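Local coordinates for protein erythrocyte binding antigen 140 (Plasmodium falciparum, PDB 4GF2) that probably binds sialic-acid-bearing glycophorin C on host red blood cells through its tandem Duffy-binding-like domains during parasite invasion, at residues Y499-F504 and N520-Y525; D488-K493 and D581-E586; E323-C328 and I529-S534. The protein carries 3 engineered substitutions. One frame throughout, in Å; residues are numbered along the deposited sequence.

All three contacts lie in the second, C-terminal Duffy-binding-like part of the chain, on one side of the molecule's centre. The centres of interactions 1 and 2 are about 14 Å apart, those of interactions 2 and 3 about 11 Å, and those of interactions 1 and 3 about 18 Å. Helix 478-508 serves interactions 1 and 2; helix 518-548 serves 1 and 3. Along the chain, interaction 1 is nested within the loops closed by each of the others, whereas 2 and 3 alternate. A local helix pairing is thereby tied to a distant preceding loop, 323-328, and a following one, 581-586. Asp-489 of interaction 2, reaching Trp-326 of interaction 3, links the two directly.

Interaction 1 (Y499-F504 and N520-Y525); sequences YSFESF and NKCSEY
The principal aromatic contact pairs Phe-501 with Tyr-525, the edge of the phenylalanine ring pointing at the face of the tyrosine ring. The evidence for this T-shaped arrangement is a centroid separation of 5.7 Å and an interplanar angle of 71°. Phe-501 CE2 makes the approach, lying 4.0 Å from Tyr-525 CD1. Its neighbour on the same rim, Phe-501 CZ, rests 4.0 Å from Tyr-525 CB, so the phenyl group touches both the tyrosine ring and its methylene root. The side chain of Tyr-525 starts toward the other helix and, with CG anti to the backbone N (chi1 -176°), turns its ring to the Phe-501 edge.

A second kind of interaction is sulfur-aromatic. Cys-522 SG sits 4.2 Å from Phe-501 CE1 and 5.4 Å from the centroid of that ring, an oblique approach. The same sulfur is in a disulfide with Cys-595, so Phe-501 packs against a covalent cross-link.

These side chains bridge an antiparallel helical hairpin of the second Duffy-binding-like domain: the short axes run at 177° to each other and come no closer than 11.8 Å. Such spacing is wide for direct backbone packing, and the long reach of Phe-501 accounts for much of the span; the ring reaches the far backbone, its CZ lying a loose 4.4 Å from Lys-521 O.

Further apolar cover comes from the loop before helix 592-595. The Tyr-591 ring meets Phe-501, while Tyr-525 also touches Pro-588.

Interaction 2 (D488-K493 and D581-E586); sequences DDFCEK and DKIFNE
The CA atoms of Phe-490 and Phe-584, the closest pair of the two backbones, are still 10.9 Å apart, a helix facing a turn, with side chains alone making the contact. In the second Duffy-binding-like domain this joins the long helix 478-508 to the loop between helices 563-570 and 592-595. On the loop side, residues Lys-582 to Asn-585 form a type I beta turn, closed by Asn-585 N donating to Lys-582 O at 2.8 Å. Ile-583 and Phe-584, its two central residues, supply the whole of that side's contact.

Phe-490 extends its ring to meet them, CG lying anti to the backbone N (chi1 167°). Its far end does the touching: CZ is 3.6 Å from Phe-584 CE1, and the adjoining Phe-490 CE1 is 4.0 Å from that same carbon. With centroids 5.5 Å apart and planes inclined at 39°, the two rings meet at a slant, the CE1-CZ bond of Phe-490 against CE1 of Phe-584.

Both aromatic groups have further neighbours. The Trp-486 ring lies almost parallel to that of Phe-490, Ile-529 of helix 518-548 also touches Phe-490, and Tyr-536 meets Phe-584. The adjacent Cys-491 is disulfide-bonded to Cys-574, giving the helix a covalent tie to the chain that leads into the turn.

Ile-583 completes the apolar contact from another direction: its CG1 stands near the plane of the Phe-490 ring, at the edge, 4.3 Å from CE2.

Interaction 3 (E323-C328 and I529-S534); sequences EKSWNC and IDLKKS. With GOL (glycerol), chain I.
The end of a buried lysine lies against an indole: Lys-532 NZ is 3.7 Å from Trp-326 CD1 and 4.0 Å from Trp-326 NE1. The ammonium comes in obliquely at the five-membered ring, at its CD1-NE1 side. Two successive bends bring it there, at chi2 (-58°) and chi3 (-71°), curling the lysine chain back from a start that does not point at the loop. The charge is met by a salt bridge to Glu-535, one turn further along the helix, and by a long, weak ion pair with Asp-489. That aspartate probably also accepts a hydrogen bond from Trp-326 NE1, which would help fix the turn of the indole, and its charge would be expected to add negative potential near the ammonium.

Nearer the surface, Ser-325 OG and Leu-531 CD2 touch loosely at 4.4 Å. Beside them a glycerol, probably from the crystallisation liquor, spans the two segments. Its O3 donates to Ser-534 OG at 2.9 Å, while its O1 makes a weak bond to Trp-326 O at 3.1 Å. Ser-534 OG in turn gives its proton to Leu-531 O at 2.7 Å, with a C=O···donor angle of 124° and the donor tilted from the carbonyl plane; the hydroxyl is therefore gripped as both donor and acceptor. Glycerol C1 lies 3.8 Å from Cys-328 CB, and Lys-538 supplies another hydrogen bond to the ligand.

Trp-326 also meets Trp-486 of helix 478-508 edge-to-face, and Cys-328 is disulfide-bonded to Cys-340. The whole is a cysteine-linked loop laid against long helices, as in the disulfide-rich, largely helical Duffy-binding-like fold.

Interaction 1 (Y499-F504 and N520-Y525)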
loop_
_atom_site.group_PDB
_atom_site.type_symbol
_atom_site.label_atom_id
_atom_site.label_comp_id
_atom_site.label_asym_id
_atom_site.label_seq_id
_atom_site.Cartn_x
_atom_site.Cartn_y
_atom_site.Cartn_z
ATOM N N TYR A 499 47.059 0.730 -20.873
ATOM C CA TYR A 499 46.740 0.625 -22.290
ATOM C C TYR A 499 46.805 2.000 -22.951
ATOM O O TYR A 499 47.198 2.119 -24.112
ATOM C CB TYR A 499 45.353 0.006 -22.491
ATOM C CG TYR A 499 45.218 -1.411 -21.968
ATOM C CD1 TYR A 499 46.330 -2.134 -21.555
ATOM C CD2 TYR A 499 43.973 -2.026 -21.893
ATOM C CE1 TYR A 499 46.206 -3.427 -21.079
ATOM C CE2 TYR A 499 43.841 -3.319 -21.419
ATOM C CZ TYR A 499 44.960 -4.015 -21.014
ATOM O OH TYR A 499 44.836 -5.299 -20.538
ATOM N N SER A 500 46.421 3.036 -22.211
ATOM C CA SER A 500 46.479 4.397 -22.731
ATOM C C SER A 500 47.920 4.759 -23.070
ATOM O O SER A 500 48.184 5.420 -24.076
ATOM C CB SER A 500 45.915 5.391 -21.719
ATOM O OG SER A 500 44.574 5.077 -21.388
ATOM N N PHE A 501 48.850 4.319 -22.229
ATOM C CA PHE A 501 50.265 4.579 -22.456
ATOM C C PHE A 501 50.765 3.863 -23.703
ATOM O O PHE A 501 51.543 4.422 -24.474
ATOM C CB PHE A 501 51.102 4.150 -21.247
ATOM C CG PHE A 501 51.168 5.181 -20.155
ATOM C CD1 PHE A 501 51.824 6.383 -20.362
ATOM C CD2 PHE A 501 50.587 4.943 -18.920
ATOM C CE1 PHE A 501 51.891 7.333 -19.359
ATOM C CE2 PHE A 501 50.653 5.887 -17.913
ATOM C CZ PHE A 501 51.305 7.084 -18.133
ATOM N N GLU A 502 50.320 2.625 -23.897
ATOM C CA GLU A 502 50.746 1.830 -25.046
ATOM C C GLU A 502 50.326 2.477 -26.361
ATOM O O GLU A 502 51.174 2.851 -27.169
ATOM C CB GLU A 502 50.193 0.405 -24.954
ATOM C CG GLU A 502 50.891 -0.452 -23.906
ATOM C CD GLU A 502 50.271 -1.827 -23.752
ATOM O OE1 GLU A 502 49.057 -1.908 -23.473
ATOM O OE2 GLU A 502 51.002 -2.828 -23.907
ATOM N N SER A 503 49.020 2.611 -26.573
ATOM C CA SER A 503 48.506 3.221 -27.796
ATOM C C SER A 503 49.161 4.577 -28.049
ATOM O O SER A 503 49.349 4.982 -29.198
ATOM C CB SER A 503 46.983 3.371 -27.727
ATOM O OG SER A 503 46.579 4.143 -26.608
ATOM N N PHE A 504 49.509 5.272 -26.970
ATOM C CA PHE A 504 50.172 6.566 -27.069
ATOM C C PHE A 504 51.619 6.378 -27.504
ATOM O O PHE A 504 52.125 7.107 -28.359
ATOM C CB PHE A 504 50.120 7.289 -25.723
ATOM C CG PHE A 504 50.957 8.535 -25.670
ATOM C CD1 PHE A 504 52.306 8.468 -25.362
ATOM C CD2 PHE A 504 50.395 9.775 -25.923
ATOM C CE1 PHE A 504 53.078 9.613 -25.311
ATOM C CE2 PHE A 504 51.162 10.924 -25.873
ATOM C CZ PHE A 504 52.506 10.842 -25.566
ATOM N N ASN A 520 53.185 15.465 -19.760
ATOM C CA ASN A 520 51.843 15.882 -19.369
ATOM C C ASN A 520 50.947 14.699 -19.006
ATOM O O ASN A 520 50.212 14.746 -18.020
ATOM C CB ASN A 520 51.206 16.707 -20.488
ATOM C CG ASN A 520 50.144 17.659 -19.977
ATOM O OD1 ASN A 520 49.996 17.853 -18.771
ATOM N ND2 ASN A 520 49.403 18.267 -20.896
ATOM N N LYS A 521 51.009 13.638 -19.805
ATOM C CA LYS A 521 50.263 12.420 -19.507
ATOM C C LYS A 521 50.849 11.727 -18.280
ATOM O O LYS A 521 50.112 11.276 -17.403
ATOM C CB LYS A 521 50.272 11.475 -20.711
ATOM C CG LYS A 521 49.376 11.926 -21.856
ATOM C CD LYS A 521 47.906 11.686 -21.542
ATOM C CE LYS A 521 46.995 12.304 -22.592
ATOM N NZ LYS A 521 46.943 13.788 -22.487
ATOM N N CYS A 522 52.175 11.647 -18.221
ATOM C CA CYS A 522 52.858 11.095 -17.056
ATOM C C CYS A 522 52.485 11.871 -15.799
ATOM O O CYS A 522 52.359 11.296 -14.718
ATOM C CB CYS A 522 54.376 11.136 -17.246
ATOM S SG CYS A 522 55.057 9.776 -18.225
ATOM N N SER A 523 52.317 13.181 -15.947
ATOM C CA SER A 523 51.953 14.041 -14.830
ATOM C C SER A 523 50.566 13.687 -14.309
ATOM O O SER A 523 50.367 13.532 -13.103
ATOM C CB SER A 523 51.987 15.508 -15.257
ATOM O OG SER A 523 51.525 16.352 -14.218
ATOM N N GLU A 524 49.612 13.561 -15.225
ATOM C CA GLU A 524 48.236 13.255 -14.858
ATOM C C GLU A 524 48.147 11.914 -14.142
ATOM O O GLU A 524 47.337 11.744 -13.231
ATOM C CB GLU A 524 47.341 13.247 -16.099
ATOM C CG GLU A 524 47.211 14.605 -16.773
ATOM C CD GLU A 524 46.395 14.549 -18.052
ATOM O OE1 GLU A 524 45.489 13.693 -18.144
ATOM O OE2 GLU A 524 46.663 15.359 -18.966
ATOM N N TYR A 525 48.982 10.962 -14.550
ATOM C CA TYR A 525 48.974 9.644 -13.928
ATOM C C TYR A 525 49.508 9.711 -12.503
ATOM O O TYR A 525 48.980 9.055 -11.606
ATOM C CB TYR A 525 49.799 8.647 -14.736
ATOM C CG TYR A 525 49.746 7.243 -14.174
ATOM C CD1 TYR A 525 48.704 6.387 -14.498
ATOM C CD2 TYR A 525 50.729 6.779 -13.312
ATOM C CE1 TYR A 525 48.645 5.106 -13.984
ATOM C CE2 TYR A 525 50.680 5.498 -12.792
ATOM C CZ TYR A 525 49.633 4.666 -13.132
ATOM O OH TYR A 525 49.573 3.388 -12.621
#

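Interaction 2 (D488-K493 and D581-E586)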
loop_
_atom_site.group_PDB
_atom_site.type_symbol
_atom_site.label_atom_id
_atom_site.label_comp_id
_atom_site.label_asym_id
_atom_site.label_seq_id
_atom_site.Cartn_x
_atom_site.Cartn_y
_atom_site.Cartn_z
ATOM N N ASP A 488 38.367 -3.565 -7.514
ATOM C CA ASP A 488 38.015 -3.812 -8.908
ATOM C C ASP A 488 38.068 -2.527 -9.723
ATOM O O ASP A 488 38.507 -2.529 -10.872
ATOM C CB ASP A 488 36.621 -4.429 -9.013
ATOM C CG ASP A 488 36.582 -5.868 -8.547
ATOM O OD1 ASP A 488 37.639 -6.531 -8.579
ATOM O OD2 ASP A 488 35.494 -6.338 -8.157
ATOM N N ASP A 489 37.613 -1.431 -9.124
ATOM C CA ASP A 489 37.601 -0.143 -9.799
ATOM C C ASP A 489 39.024 0.333 -10.045
ATOM O O ASP A 489 39.338 0.850 -11.114
ATOM C CB ASP A 489 36.837 0.889 -8.966
ATOM C CG ASP A 489 36.819 2.261 -9.610
ATOM O OD1 ASP A 489 36.155 2.417 -10.653
ATOM O OD2 ASP A 489 37.461 3.186 -9.071
ATOM N N PHE A 490 39.886 0.148 -9.052
ATOM C CA PHE A 490 41.274 0.581 -9.149
ATOM C C PHE A 490 42.020 -0.210 -10.213
ATOM O O PHE A 490 42.579 0.362 -11.149
ATOM C CB PHE A 490 41.976 0.427 -7.798
ATOM C CG PHE A 490 43.473 0.544 -7.877
ATOM C CD1 PHE A 490 44.075 1.768 -8.114
ATOM C CD2 PHE A 490 44.279 -0.571 -7.712
ATOM C CE1 PHE A 490 45.451 1.880 -8.186
ATOM C CE2 PHE A 490 45.657 -0.465 -7.782
ATOM C CZ PHE A 490 46.244 0.761 -8.020
ATOM N N CYS A 491 42.027 -1.529 -10.064
ATOM C CA CYS A 491 42.707 -2.403 -11.010
ATOM C C CYS A 491 42.238 -2.138 -12.438
ATOM O O CYS A 491 43.050 -2.074 -13.360
ATOM C CB CYS A 491 42.474 -3.869 -10.643
ATOM S SG CYS A 491 43.188 -4.341 -9.050
ATOM N N GLU A 492 40.931 -1.977 -12.613
ATOM C CA GLU A 492 40.365 -1.728 -13.933
ATOM C C GLU A 492 40.947 -0.457 -14.538
ATOM O O GLU A 492 41.527 -0.486 -15.622
ATOM C CB GLU A 492 38.841 -1.615 -13.857
ATOM C CG GLU A 492 38.174 -1.315 -15.194
ATOM C CD GLU A 492 36.662 -1.203 -15.088
ATOM O OE1 GLU A 492 36.134 -1.253 -13.956
ATOM O OE2 GLU A 492 36.002 -1.065 -16.140
ATOM N N LYS A 493 40.798 0.657 -13.830
ATOM C CA LYS A 493 41.233 1.949 -14.350
ATOM C C LYS A 493 42.749 1.983 -14.530
ATOM O O LYS A 493 43.265 2.727 -15.364
ATOM C CB LYS A 493 40.771 3.088 -13.437
ATOM C CG LYS A 493 39.256 3.156 -13.235
ATOM C CD LYS A 493 38.494 3.009 -14.548
ATOM C CE LYS A 493 36.989 2.956 -14.315
ATOM N NZ LYS A 493 36.239 2.694 -15.575
ATOM N N ASP A 581 55.205 -2.741 -3.677
ATOM C CA ASP A 581 55.457 -1.348 -3.336
ATOM C C ASP A 581 55.686 -0.560 -4.622
ATOM O O ASP A 581 55.802 0.665 -4.604
ATOM C CB ASP A 581 56.665 -1.222 -2.410
ATOM C CG ASP A 581 56.552 -0.035 -1.470
ATOM O OD1 ASP A 581 57.028 1.063 -1.831
ATOM O OD2 ASP A 581 55.980 -0.198 -0.371
ATOM N N LYS A 582 55.748 -1.279 -5.739
ATOM C CA LYS A 582 55.865 -0.659 -7.052
ATOM C C LYS A 582 54.493 -0.286 -7.605
ATOM O O LYS A 582 54.379 0.614 -8.436
ATOM C CB LYS A 582 56.561 -1.613 -8.028
ATOM C CG LYS A 582 57.983 -1.990 -7.639
ATOM C CD LYS A 582 58.581 -2.973 -8.636
ATOM C CE LYS A 582 60.031 -3.288 -8.310
ATOM N NZ LYS A 582 60.623 -4.261 -9.272
ATOM N N ILE A 583 53.457 -0.977 -7.141
ATOM C CA ILE A 583 52.115 -0.810 -7.688
ATOM C C ILE A 583 51.658 0.647 -7.672
ATOM O O ILE A 583 51.008 1.112 -8.610
ATOM C CB ILE A 583 51.084 -1.665 -6.919
ATOM C CG1 ILE A 583 49.756 -1.716 -7.676
ATOM C CG2 ILE A 583 50.873 -1.118 -5.519
ATOM C CD1 ILE A 583 49.825 -2.471 -8.984
ATOM N N PHE A 584 52.003 1.366 -6.609
ATOM C CA PHE A 584 51.595 2.759 -6.472
ATOM C C PHE A 584 52.695 3.722 -6.901
ATOM O O PHE A 584 52.645 4.910 -6.585
ATOM C CB PHE A 584 51.173 3.061 -5.031
ATOM C CG PHE A 584 49.920 2.352 -4.609
ATOM C CD1 PHE A 584 48.709 2.634 -5.224
ATOM C CD2 PHE A 584 49.948 1.408 -3.598
ATOM C CE1 PHE A 584 47.552 1.982 -4.839
ATOM C CE2 PHE A 584 48.793 0.754 -3.210
ATOM C CZ PHE A 584 47.596 1.042 -3.830
ATOM N N ASN A 585 53.688 3.211 -7.623
ATOM C CA ASN A 585 54.742 4.060 -8.160
ATOM C C ASN A 585 54.151 5.204 -8.966
ATOM O O ASN A 585 53.118 5.051 -9.618
ATOM C CB ASN A 585 55.697 3.257 -9.045
ATOM C CG ASN A 585 56.686 2.438 -8.244
ATOM O OD1 ASN A 585 56.889 2.676 -7.052
ATOM N ND2 ASN A 585 57.319 1.471 -8.900
ATOM N N GLU A 586 54.820 6.350 -8.926
ATOM C CA GLU A 586 54.370 7.521 -9.664
ATOM C C GLU A 586 54.299 7.233 -11.165
ATOM O O GLU A 586 53.776 8.035 -11.938
ATOM C CB GLU A 586 55.291 8.704 -9.367
ATOM C CG GLU A 586 55.014 9.352 -8.015
ATOM C CD GLU A 586 56.126 10.277 -7.561
ATOM O OE1 GLU A 586 57.187 10.302 -8.219
ATOM O OE2 GLU A 586 55.937 10.977 -6.543
#

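Interaction 3 (E323-C328 and I529-S534)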
loop_
_atom_site.group_PDB
_atom_site.type_symbol
_atom_site.label_atom_id
_atom_site.label_comp_id
_atom_site.label_asym_id
_atom_site.label_seq_id
_atom_site.Cartn_x
_atom_site.Cartn_y
_atom_site.Cartn_z
ATOM N N GLU A 323 33.112 10.954 -14.100
ATOM C CA GLU A 323 33.333 10.032 -12.998
ATOM C C GLU A 323 33.687 10.803 -11.732
ATOM O O GLU A 323 34.634 11.591 -11.713
ATOM C CB GLU A 323 34.412 8.995 -13.346
ATOM C CG GLU A 323 35.638 9.529 -14.091
ATOM C CD GLU A 323 36.652 10.199 -13.180
ATOM O OE1 GLU A 323 36.696 9.864 -11.977
ATOM O OE2 GLU A 323 37.414 11.059 -13.672
ATOM N N LYS A 324 32.897 10.595 -10.683
ATOM C CA LYS A 324 33.183 11.197 -9.389
ATOM C C LYS A 324 34.296 10.428 -8.695
ATOM O O LYS A 324 34.439 9.218 -8.879
ATOM C CB LYS A 324 31.935 11.217 -8.501
ATOM C CG LYS A 324 30.915 12.274 -8.890
ATOM C CD LYS A 324 29.964 12.590 -7.741
ATOM C CE LYS A 324 29.030 13.741 -8.097
ATOM N NZ LYS A 324 28.156 14.148 -6.962
ATOM N N SER A 325 35.090 11.138 -7.904
ATOM C CA SER A 325 36.123 10.504 -7.107
ATOM C C SER A 325 35.484 9.767 -5.942
ATOM O O SER A 325 34.333 10.020 -5.588
ATOM C CB SER A 325 37.109 11.548 -6.576
ATOM O OG SER A 325 37.829 12.156 -7.634
ATOM N N TRP A 326 36.230 8.844 -5.352
ATOM C CA TRP A 326 35.806 8.225 -4.109
ATOM C C TRP A 326 35.876 9.272 -3.009
ATOM O O TRP A 326 36.788 10.097 -2.984
ATOM C CB TRP A 326 36.692 7.024 -3.784
ATOM C CG TRP A 326 36.359 5.834 -4.623
ATOM C CD1 TRP A 326 36.585 5.683 -5.961
ATOM C CD2 TRP A 326 35.726 4.629 -4.185
ATOM N NE1 TRP A 326 36.134 4.456 -6.381
ATOM C CE2 TRP A 326 35.601 3.789 -5.310
ATOM C CE3 TRP A 326 35.254 4.176 -2.950
ATOM C CZ2 TRP A 326 35.023 2.525 -5.235
ATOM C CZ3 TRP A 326 34.683 2.920 -2.879
ATOM C CH2 TRP A 326 34.571 2.109 -4.015
ATOM N N ASN A 327 34.896 9.248 -2.114
ATOM C CA ASN A 327 34.813 10.223 -1.039
ATOM C C ASN A 327 35.253 9.624 0.290
ATOM O O ASN A 327 34.551 8.802 0.866
ATOM C CB ASN A 327 33.384 10.759 -0.931
ATOM C CG ASN A 327 33.195 11.699 0.242
ATOM O OD1 ASN A 327 34.160 12.211 0.808
ATOM N ND2 ASN A 327 31.945 11.931 0.615
ATOM N N CYS A 328 36.418 10.050 0.770
ATOM C CA CYS A 328 36.960 9.564 2.037
ATOM C C CYS A 328 36.978 10.672 3.090
ATOM O O CYS A 328 37.790 10.633 4.014
ATOM C CB CYS A 328 38.394 9.049 1.848
ATOM S SG CYS A 328 38.649 7.885 0.479
ATOM N N ILE A 529 47.561 8.204 -9.327
ATOM C CA ILE A 529 48.072 7.087 -8.544
ATOM C C ILE A 529 48.318 7.474 -7.088
ATOM O O ILE A 529 48.141 6.655 -6.184
ATOM C CB ILE A 529 49.374 6.527 -9.153
ATOM C CG1 ILE A 529 49.671 5.135 -8.590
ATOM C CG2 ILE A 529 50.542 7.479 -8.906
ATOM C CD1 ILE A 529 48.621 4.097 -8.939
ATOM N N ASP A 530 48.721 8.718 -6.858
ATOM C CA ASP A 530 48.937 9.197 -5.497
ATOM C C ASP A 530 47.600 9.318 -4.773
ATOM O O ASP A 530 47.492 8.996 -3.590
ATOM C CB ASP A 530 49.669 10.541 -5.497
ATOM C CG ASP A 530 51.112 10.420 -5.961
ATOM O OD1 ASP A 530 51.645 9.289 -5.978
ATOM O OD2 ASP A 530 51.718 11.459 -6.302
ATOM N N LEU A 531 46.579 9.772 -5.493
ATOM C CA LEU A 531 45.250 9.902 -4.918
ATOM C C LEU A 531 44.716 8.534 -4.517
ATOM O O LEU A 531 44.138 8.373 -3.442
ATOM C CB LEU A 531 44.296 10.570 -5.910
ATOM C CG LEU A 531 42.828 10.628 -5.475
ATOM C CD1 LEU A 531 42.668 11.431 -4.192
ATOM C CD2 LEU A 531 41.958 11.204 -6.584
ATOM N N LYS A 532 44.913 7.545 -5.383
ATOM C CA LYS A 532 44.420 6.202 -5.118
ATOM C C LYS A 532 45.214 5.572 -3.982
ATOM O O LYS A 532 44.686 4.767 -3.215
ATOM C CB LYS A 532 44.509 5.329 -6.375
ATOM C CG LYS A 532 43.799 5.903 -7.602
ATOM C CD LYS A 532 42.317 6.167 -7.364
ATOM C CE LYS A 532 41.514 4.880 -7.260
ATOM N NZ LYS A 532 40.060 5.153 -7.076
ATOM N N LYS A 533 46.484 5.947 -3.874
ATOM C CA LYS A 533 47.345 5.432 -2.818
ATOM C C LYS A 533 46.828 5.844 -1.445
ATOM O O LYS A 533 46.805 5.036 -0.518
ATOM C CB LYS A 533 48.779 5.931 -3.002
ATOM C CG LYS A 533 49.734 5.454 -1.921
ATOM C CD LYS A 533 51.138 6.000 -2.131
ATOM C CE LYS A 533 52.058 5.636 -0.975
ATOM N NZ LYS A 533 52.231 4.164 -0.818
ATOM N N SER A 534 46.416 7.099 -1.309
ATOM C CA SER A 534 45.868 7.568 -0.042
ATOM C C SER A 534 44.547 6.867 0.275
ATOM O O SER A 534 44.300 6.493 1.422
ATOM C CB SER A 534 45.695 9.092 -0.039
ATOM O OG SER A 534 44.913 9.544 -1.127
HETATM C C1 GOL I . 39.180 12.290 -0.043
HETATM O O1 GOL I . 38.728 11.767 -1.271
HETATM C C2 GOL I . 40.704 12.264 -0.017
HETATM O O2 GOL I . 41.216 13.098 -1.033
HETATM C C3 GOL I . 41.198 10.835 -0.216
HETATM O O3 GOL I . 42.584 10.769 0.035
#